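Local coordinates for vascular protein tyrosine phosphatase 1 (Rattus norvegicus, PDB 3I36), which is the catalytic domain of a receptor-type membrane phosphatase that probably removes phosphate from phosphotyrosine in proteins, at residues D127-V132 against E155-S160; G249-F254 against P284-T289. All blocks are in the same frame, centred on the assembly; numbering follows the deposited sequence.

Contact 1: D127-V132 against E155-S160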
ATOM      1  N   ASP A 127       2.328  16.602  -6.391  1.00 12.08           N
ATOM      2  CA  ASP A 127       3.402  15.706  -6.002  1.00 10.71           C
ATOM      3  C   ASP A 127       2.993  14.257  -6.221  1.00 11.56           C
ATOM      4  O   ASP A 127       3.773  13.445  -6.711  1.00 13.18           O
ATOM      5  CB  ASP A 127       3.702  15.894  -4.523  1.00 11.63           C
ATOM      6  CG  ASP A 127       4.372  17.215  -4.233  1.00 13.60           C
ATOM      7  OD1 ASP A 127       4.819  17.896  -5.191  1.00 15.62           O
ATOM      8  OD2 ASP A 127       4.455  17.554  -3.045  1.00 18.11           O
ATOM      9  N   PHE A 128       1.763  13.941  -5.834  1.00 13.06           N
ATOM     10  CA  PHE A 128       1.263  12.591  -5.965  1.00 11.59           C
ATOM     11  C   PHE A 128       1.323  12.138  -7.413  1.00 12.14           C
ATOM     12  O   PHE A 128       1.864  11.074  -7.721  1.00 13.15           O
ATOM     13  CB  PHE A 128      -0.170  12.524  -5.460  1.00 13.16           C
ATOM     14  CG  PHE A 128      -0.773  11.169  -5.537  1.00 12.85           C
ATOM     15  CD1 PHE A 128      -0.627  10.268  -4.492  1.00 12.51           C
ATOM     16  CD2 PHE A 128      -1.503  10.789  -6.651  1.00 12.75           C
ATOM     17  CE1 PHE A 128      -1.215   9.005  -4.558  1.00 13.84           C
ATOM     18  CE2 PHE A 128      -2.076   9.532  -6.728  1.00 11.42           C
ATOM     19  CZ  PHE A 128      -1.928   8.638  -5.678  1.00 14.50           C
ATOM     20  N   TRP A 129       0.762  12.937  -8.308  1.00 12.62           N
ATOM     21  CA  TRP A 129       0.773  12.568  -9.716  1.00 13.70           C
ATOM     22  C   TRP A 129       2.168  12.606 -10.315  1.00 15.05           C
ATOM     23  O   TRP A 129       2.482  11.846 -11.231  1.00 13.78           O
ATOM     24  CB  TRP A 129      -0.209  13.416 -10.510  1.00 12.97           C
ATOM     25  CG  TRP A 129      -1.595  12.994 -10.216  1.00 13.58           C
ATOM     26  CD1 TRP A 129      -2.498  13.634  -9.421  1.00 12.71           C
ATOM     27  CD2 TRP A 129      -2.217  11.785 -10.653  1.00 14.82           C
ATOM     28  NE1 TRP A 129      -3.670  12.910  -9.364  1.00 14.00           N
ATOM     29  CE2 TRP A 129      -3.523  11.771 -10.112  1.00 14.68           C
ATOM     30  CE3 TRP A 129      -1.806  10.717 -11.460  1.00 16.08           C
ATOM     31  CZ2 TRP A 129      -4.417  10.729 -10.352  1.00 13.53           C
ATOM     32  CZ3 TRP A 129      -2.693   9.676 -11.693  1.00 18.63           C
ATOM     33  CH2 TRP A 129      -3.985   9.693 -11.146  1.00 13.40           C
ATOM     34  N   ARG A 130       3.017  13.469  -9.785  1.00 12.45           N
ATOM     35  CA  ARG A 130       4.386  13.529 -10.261  1.00 14.18           C
ATOM     36  C   ARG A 130       5.079  12.219  -9.897  1.00 11.37           C
ATOM     37  O   ARG A 130       5.848  11.674 -10.677  1.00 13.28           O
ATOM     38  CB  ARG A 130       5.124  14.734  -9.677  1.00 14.61           C
ATOM     39  CG  ARG A 130       6.445  15.020 -10.372  1.00 21.36           C
ATOM     40  CD  ARG A 130       6.887  16.466 -10.169  1.00 19.87           C
ATOM     41  NE  ARG A 130       6.812  16.861  -8.774  1.00 21.72           N
ATOM     42  CZ  ARG A 130       7.862  16.971  -7.970  1.00 24.43           C
ATOM     43  NH1 ARG A 130       7.691  17.331  -6.710  1.00 23.63           N
ATOM     44  NH2 ARG A 130       9.073  16.712  -8.428  1.00 29.48           N
ATOM     45  N   MET A 131       4.761  11.689  -8.724  1.00  9.80           N
ATOM     46  CA  MET A 131       5.329  10.413  -8.311  1.00  8.44           C
ATOM     47  C   MET A 131       4.783   9.321  -9.214  1.00 11.96           C
ATOM     48  O   MET A 131       5.516   8.460  -9.696  1.00 15.53           O
ATOM     49  CB  MET A 131       4.934  10.095  -6.888  1.00 12.94           C
ATOM     50  CG  MET A 131       5.398   8.716  -6.477  1.00 14.37           C
ATOM     51  SD  MET A 131       5.251   8.448  -4.712  1.00 12.49           S
ATOM     52  CE  MET A 131       3.484   8.340  -4.494  1.00 10.57           C
ATOM     53  N   VAL A 132       3.474   9.352  -9.418  1.00 12.14           N
ATOM     54  CA  VAL A 132       2.838   8.386 -10.291  1.00 12.82           C
ATOM     55  C   VAL A 132       3.545   8.398 -11.625  1.00 15.14           C
ATOM     56  O   VAL A 132       3.883   7.351 -12.164  1.00 13.48           O
ATOM     57  CB  VAL A 132       1.349   8.707 -10.507  1.00 11.66           C
ATOM     58  CG1 VAL A 132       0.821   7.982 -11.763  1.00 14.68           C
ATOM     59  CG2 VAL A 132       0.553   8.294  -9.283  1.00 11.19           C
ATOM     60  N   GLU A 155      -7.640  12.921  -0.266  1.00 12.65           N
ATOM     61  CA  GLU A 155      -8.248  13.770  -1.278  1.00 16.97           C
ATOM     62  C   GLU A 155      -8.755  12.911  -2.421  1.00 14.90           C
ATOM     63  O   GLU A 155      -8.207  11.855  -2.692  1.00 14.94           O
ATOM     64  CB  GLU A 155      -7.259  14.813  -1.808  1.00 17.48           C
ATOM     65  CG  GLU A 155      -6.946  15.871  -0.778  1.00 20.01           C
ATOM     66  CD  GLU A 155      -8.208  16.533  -0.271  1.00 22.08           C
ATOM     67  OE1 GLU A 155      -8.925  17.131  -1.094  1.00 19.98           O
ATOM     68  OE2 GLU A 155      -8.488  16.446   0.944  1.00 24.98           O
ATOM     69  N   GLU A 156      -9.812  13.363  -3.084  1.00 16.42           N
ATOM     70  CA  GLU A 156     -10.220  12.707  -4.307  1.00 14.92           C
ATOM     71  C   GLU A 156      -9.269  13.219  -5.366  1.00 12.29           C
ATOM     72  O   GLU A 156      -9.517  14.244  -6.015  1.00 15.06           O
ATOM     73  CB  GLU A 156     -11.660  13.035  -4.657  1.00 15.87           C
ATOM     74  CG  GLU A 156     -12.088  12.410  -5.975  1.00 19.55           C
ATOM     75  CD  GLU A 156     -13.587  12.301  -6.091  1.00 28.80           C
ATOM     76  OE1 GLU A 156     -14.072  11.909  -7.165  1.00 28.26           O
ATOM     77  OE2 GLU A 156     -14.280  12.600  -5.099  1.00 33.79           O
ATOM     78  N   TYR A 157      -8.157  12.517  -5.516  1.00 14.42           N
ATOM     79  CA  TYR A 157      -7.026  13.039  -6.272  1.00 16.13           C
ATOM     80  C   TYR A 157      -7.126  12.682  -7.731  1.00 13.74           C
ATOM     81  O   TYR A 157      -6.249  13.025  -8.511  1.00 15.01           O
ATOM     82  CB  TYR A 157      -5.725  12.469  -5.723  1.00 13.98           C
ATOM     83  CG  TYR A 157      -5.723  10.965  -5.674  1.00 13.40           C
ATOM     84  CD1 TYR A 157      -5.444  10.210  -6.806  1.00 10.40           C
ATOM     85  CD2 TYR A 157      -6.037  10.299  -4.495  1.00 13.80           C
ATOM     86  CE1 TYR A 157      -5.457   8.811  -6.749  1.00 13.39           C
ATOM     87  CE2 TYR A 157      -6.044   8.924  -4.425  1.00 13.03           C
ATOM     88  CZ  TYR A 157      -5.752   8.186  -5.556  1.00 13.19           C
ATOM     89  OH  TYR A 157      -5.767   6.819  -5.470  1.00 14.11           O
ATOM     90  N   TRP A 158      -8.184  11.972  -8.089  1.00 14.47           N
ATOM     91  CA  TRP A 158      -8.327  11.499  -9.455  1.00 16.55           C
ATOM     92  C   TRP A 158      -9.472  12.218 -10.145  1.00 18.43           C
ATOM     93  O   TRP A 158     -10.435  12.635  -9.491  1.00 19.62           O
ATOM     94  CB  TRP A 158      -8.568   9.993  -9.468  1.00 11.02           C
ATOM     95  CG  TRP A 158      -9.847   9.590  -8.815  1.00 14.16           C
ATOM     96  CD1 TRP A 158     -11.055   9.407  -9.421  1.00 17.24           C
ATOM     97  CD2 TRP A 158     -10.050   9.314  -7.422  1.00 15.59           C
ATOM     98  NE1 TRP A 158     -11.994   9.025  -8.494  1.00 17.61           N
ATOM     99  CE2 TRP A 158     -11.404   8.968  -7.259  1.00 15.90           C
ATOM    100  CE3 TRP A 158      -9.213   9.330  -6.296  1.00 13.82           C
ATOM    101  CZ2 TRP A 158     -11.946   8.642  -6.015  1.00 18.80           C
ATOM    102  CZ3 TRP A 158      -9.748   8.996  -5.067  1.00 17.37           C
ATOM    103  CH2 TRP A 158     -11.101   8.658  -4.933  1.00 16.32           C
ATOM    104  N   PRO A 159      -9.376  12.358 -11.473  1.00 15.76           N
ATOM    105  CA  PRO A 159     -10.414  13.082 -12.212  1.00 24.91           C
ATOM    106  C   PRO A 159     -11.552  12.166 -12.622  1.00 21.72           C
ATOM    107  O   PRO A 159     -11.466  10.943 -12.488  1.00 23.12           O
ATOM    108  CB  PRO A 159      -9.674  13.557 -13.465  1.00 24.33           C
ATOM    109  CG  PRO A 159      -8.610  12.514 -13.683  1.00 21.52           C
ATOM    110  CD  PRO A 159      -8.256  11.937 -12.336  1.00 15.57           C
ATOM    111  N   SER A 160     -12.619  12.779 -13.118  1.00 28.35           N
ATOM    112  CA  SER A 160     -13.657  12.065 -13.840  1.00 31.07           C
ATOM    113  C   SER A 160     -13.211  11.973 -15.292  1.00 32.19           C
ATOM    114  O   SER A 160     -12.022  12.132 -15.602  1.00 28.11           O
ATOM    115  CB  SER A 160     -14.968  12.839 -13.771  1.00 37.06           C
ATOM    116  OG  SER A 160     -14.843  14.087 -14.437  1.00 39.60           O
TER
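F128 and Y157 mark the nearest approach of the two backbones, with their CA atoms 8.3 Å apart, a spacing that aromatic side chains and one side-chain-to-backbone bond span. With chi1 at -179°, F128 swings its ring away from its own backbone N and out from the helix to Y157. Its CE2 lies over one face of the Y157 ring, 3.4 Å from Y157 CD1. The two ring planes are inclined at 45°, with centroids 4.4 Å apart. W158 of the same segment covers the opposite face of Y157 with CE3, so the phenol ring is held between F128 and W158.

W129 meets this ring at its edge, with W129 CZ2 3.7 Å from Y157 CD1. Its indole N-H donates to the main chain: W129 NE1 to Y157 O is 2.7 Å, with an N-H...O angle of 151°. The oxygen lies close to the indole plane. W129 CZ2 also lies 4.1 Å from W158 CA and near P159 CD. A phenylalanine in place of W129 would probably leave the carbonyl of buried Y157 without this donor and open a gap beside W158 and P159.

Y157 OH hydrogen-bonds H243 and Q202. F128 packs on I140 of strand 139-142 and L241 of strand 240-243. W129 stacks on Y166 and touches V189 of strand 182-191. The contact thus fastens helix 125-134 and the 155-160 loop to the central mixed sheet.

Contact 2: G249-F254 against P284-T289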
ATOM      1  N   GLY A 249      -1.355   1.163   7.436  1.00 13.17           N
ATOM      2  CA  GLY A 249      -2.121   0.074   8.013  1.00 11.13           C
ATOM      3  C   GLY A 249      -2.719  -0.823   6.950  1.00 13.00           C
ATOM      4  O   GLY A 249      -2.222  -1.912   6.678  1.00 11.29           O
ATOM      5  N   ARG A 250      -3.823  -0.382   6.368  1.00 10.85           N
ATOM      6  CA  ARG A 250      -4.442  -1.138   5.292  1.00 11.88           C
ATOM      7  C   ARG A 250      -3.448  -1.387   4.172  1.00  9.20           C
ATOM      8  O   ARG A 250      -3.390  -2.469   3.592  1.00 11.67           O
ATOM      9  CB  ARG A 250      -5.622  -0.350   4.759  1.00  9.46           C
ATOM     10  CG  ARG A 250      -6.692  -0.172   5.791  1.00 14.04           C
ATOM     11  CD  ARG A 250      -7.825   0.654   5.244  1.00 11.09           C
ATOM     12  NE  ARG A 250      -8.709   1.061   6.331  1.00 14.25           N
ATOM     13  CZ  ARG A 250      -9.787   1.815   6.167  1.00 18.67           C
ATOM     14  NH1 ARG A 250     -10.542   2.157   7.212  1.00 15.67           N
ATOM     15  NH2 ARG A 250     -10.113   2.220   4.953  1.00 17.80           N
ATOM     16  N   THR A 251      -2.649  -0.370   3.899  1.00 10.61           N
ATOM     17  CA  THR A 251      -1.651  -0.443   2.844  1.00  9.18           C
ATOM     18  C   THR A 251      -0.670  -1.559   3.127  1.00 12.46           C
ATOM     19  O   THR A 251      -0.401  -2.384   2.261  1.00 12.40           O
ATOM     20  CB  THR A 251      -0.927   0.896   2.712  1.00  8.36           C
ATOM     21  OG1 THR A 251      -1.826   1.832   2.109  1.00 10.32           O
ATOM     22  CG2 THR A 251       0.332   0.759   1.855  1.00  8.21           C
ATOM     23  N   GLY A 252      -0.142  -1.583   4.343  1.00 10.15           N
ATOM     24  CA  GLY A 252       0.826  -2.602   4.710  1.00  8.44           C
ATOM     25  C   GLY A 252       0.178  -3.962   4.689  1.00  8.51           C
ATOM     26  O   GLY A 252       0.784  -4.950   4.304  1.00 10.82           O
ATOM     27  N   THR A 253      -1.073  -4.016   5.127  1.00 13.70           N
ATOM     28  CA  THR A 253      -1.803  -5.270   5.134  1.00  9.05           C
ATOM     29  C   THR A 253      -1.951  -5.790   3.710  1.00  8.64           C
ATOM     30  O   THR A 253      -1.669  -6.947   3.429  1.00  8.84           O
ATOM     31  CB  THR A 253      -3.173  -5.095   5.813  1.00 12.62           C
ATOM     32  OG1 THR A 253      -2.963  -4.631   7.149  1.00 12.85           O
ATOM     33  CG2 THR A 253      -3.940  -6.410   5.860  1.00  9.02           C
ATOM     34  N   PHE A 254      -2.361  -4.919   2.806  1.00  8.54           N
ATOM     35  CA  PHE A 254      -2.527  -5.328   1.429  1.00 10.27           C
ATOM     36  C   PHE A 254      -1.194  -5.807   0.845  1.00 12.86           C
ATOM     37  O   PHE A 254      -1.112  -6.854   0.194  1.00 11.13           O
ATOM     38  CB  PHE A 254      -3.051  -4.173   0.606  1.00  8.42           C
ATOM     39  CG  PHE A 254      -3.127  -4.485  -0.852  1.00 10.89           C
ATOM     40  CD1 PHE A 254      -4.245  -5.110  -1.371  1.00 11.61           C
ATOM     41  CD2 PHE A 254      -2.071  -4.202  -1.684  1.00 12.06           C
ATOM     42  CE1 PHE A 254      -4.325  -5.423  -2.700  1.00 14.31           C
ATOM     43  CE2 PHE A 254      -2.138  -4.520  -3.030  1.00 11.35           C
ATOM     44  CZ  PHE A 254      -3.282  -5.129  -3.533  1.00 12.50           C
ATOM     45  N   PRO A 284       7.250   3.394   8.462  1.00 13.20           N
ATOM     46  CA  PRO A 284       6.754   3.142   9.807  1.00 10.73           C
ATOM     47  C   PRO A 284       5.392   2.494   9.762  1.00 10.30           C
ATOM     48  O   PRO A 284       4.635   2.663   8.792  1.00 10.80           O
ATOM     49  CB  PRO A 284       6.601   4.560  10.388  1.00 16.92           C
ATOM     50  CG  PRO A 284       6.531   5.452   9.192  1.00 22.13           C
ATOM     51  CD  PRO A 284       7.501   4.826   8.240  1.00 18.07           C
ATOM     52  N   LEU A 285       5.100   1.737  10.813  1.00 11.52           N
ATOM     53  CA  LEU A 285       3.739   1.344  11.142  1.00 12.92           C
ATOM     54  C   LEU A 285       3.081   0.398  10.150  1.00 13.85           C
ATOM     55  O   LEU A 285       1.892   0.131  10.262  1.00 12.88           O
ATOM     56  CB  LEU A 285       2.877   2.599  11.290  1.00  9.29           C
ATOM     57  CG  LEU A 285       3.274   3.480  12.465  1.00 11.03           C
ATOM     58  CD1 LEU A 285       2.552   4.798  12.403  1.00 13.24           C
ATOM     59  CD2 LEU A 285       2.989   2.750  13.790  1.00 14.05           C
ATOM     60  N   MET A 286       3.830  -0.088   9.166  1.00 14.24           N
ATOM     61  CA  MET A 286       3.233  -0.966   8.167  1.00 12.66           C
ATOM     62  C   MET A 286       2.562  -2.119   8.887  1.00 13.41           C
ATOM     63  O   MET A 286       3.203  -2.797   9.690  1.00  9.80           O
ATOM     64  CB  MET A 286       4.290  -1.481   7.196  1.00  9.84           C
ATOM     65  CG  MET A 286       5.067  -0.365   6.507  1.00 10.23           C
ATOM     66  SD  MET A 286       3.954   0.824   5.728  1.00 12.78           S
ATOM     67  CE  MET A 286       3.196  -0.224   4.516  1.00 11.37           C
ATOM     68  N   VAL A 287       1.272  -2.314   8.609  1.00 11.38           N
ATOM     69  CA  VAL A 287       0.428  -3.224   9.378  1.00 10.99           C
ATOM     70  C   VAL A 287       0.357  -2.635  10.776  1.00 10.19           C
ATOM     71  O   VAL A 287       1.125  -2.972  11.680  1.00 11.09           O
ATOM     72  CB  VAL A 287       0.948  -4.687   9.380  1.00 10.08           C
ATOM     73  CG1 VAL A 287      -0.075  -5.621  10.053  1.00  9.22           C
ATOM     74  CG2 VAL A 287       1.200  -5.143   7.950  1.00 10.62           C
ATOM     75  N   GLN A 288      -0.588  -1.728  10.918  1.00 12.55           N
ATOM     76  CA  GLN A 288      -0.510  -0.717  11.951  1.00 13.23           C
ATOM     77  C   GLN A 288      -1.205  -1.130  13.232  1.00 13.95           C
ATOM     78  O   GLN A 288      -0.966  -0.547  14.280  1.00 18.20           O
ATOM     79  CB  GLN A 288      -1.130   0.564  11.420  1.00 16.52           C
ATOM     80  CG  GLN A 288      -1.090   1.707  12.395  1.00 21.41           C
ATOM     81  CD  GLN A 288      -1.575   2.966  11.757  1.00 25.10           C
ATOM     82  OE1 GLN A 288      -2.351   2.926  10.792  1.00 21.31           O
ATOM     83  NE2 GLN A 288      -1.104   4.103  12.258  1.00 24.95           N
ATOM     84  N   THR A 289      -2.064  -2.139  13.144  1.00 14.04           N
ATOM     85  CA  THR A 289      -2.760  -2.627  14.315  1.00 17.58           C
ATOM     86  C   THR A 289      -2.547  -4.132  14.445  1.00 18.62           C
ATOM     87  O   THR A 289      -2.292  -4.828  13.472  1.00 13.24           O
ATOM     88  CB  THR A 289      -4.283  -2.333  14.243  1.00 14.62           C
ATOM     89  OG1 THR A 289      -4.877  -3.148  13.224  1.00 20.11           O
ATOM     90  CG2 THR A 289      -4.524  -0.878  13.910  1.00 23.14           C
TER
HETATM   91  O   HOH W   1      -2.563   3.579   7.407  1.00 11.38           O
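M286 lays its terminal methyl against the backbone of G252, with M286 CE 3.4 Å from G252 CA. The chain bends at chi2 (-53°) and again at chi3, which turns CE back to the helix. The same methyl reaches the T251 methyl, M286 CE to T251 CG2 being 4.0 Å.

V287 takes the next place along the helix. Its CG2 branch sits 3.6 Å from G252 C and also lies near T253 N. The lack of a side chain at G252 lets the loop come this close, because a CB there would run into V287 N. The CA atoms of G252 and M286 are only 4.5 Å apart. Q288 lies beside the first turn, with Q288 CB 3.6 Å from G249 CA.

G249 O accepts from both T253 N and T253 OG1. The hydroxyl comes from above the carbonyl plane, at 2.9 Å between T253 OG1 and G249 O. G249 N gives its hydrogen to a water at 2.7 Å from that nitrogen. The same water makes a weak bond to Q288 OE1.

R280 hydrogen-bonds M286 O and V287 O, while V276 and Q292 pack on V287. G249 and R250 close the P-loop, C244-R250, and open the helix. They and Q288, on the Q-loop of the family, probably bind substrate. The chemistry is therefore divided. Methyls pack on the glycine backbone, and a V287-V248 backbone hydrogen bond adds to the link. The water bound by G249 N, and weakly by Q288 OE1, lies between two probable substrate-binding residues.

Both segments of contact 1 come earlier in the chain than those of contact 2. The centres of the two contacts are 21 Å apart, their nearest atoms are about 10 Å apart, and they do not touch. Both belong to the single protein tyrosine phosphatase domain. Both pack on strand 240-243, contact 1 through L241 and contact 2 through V242. That strand leads into the loop with C244, the probable phosphocysteine nucleophile. The centre of contact 1 lies about 15 Å from the centre of the chain, that of contact 2 about 8 Å. Contact 2 joins the helix that starts at the end of the P-loop to the loop carrying Q288, close to the probable active site.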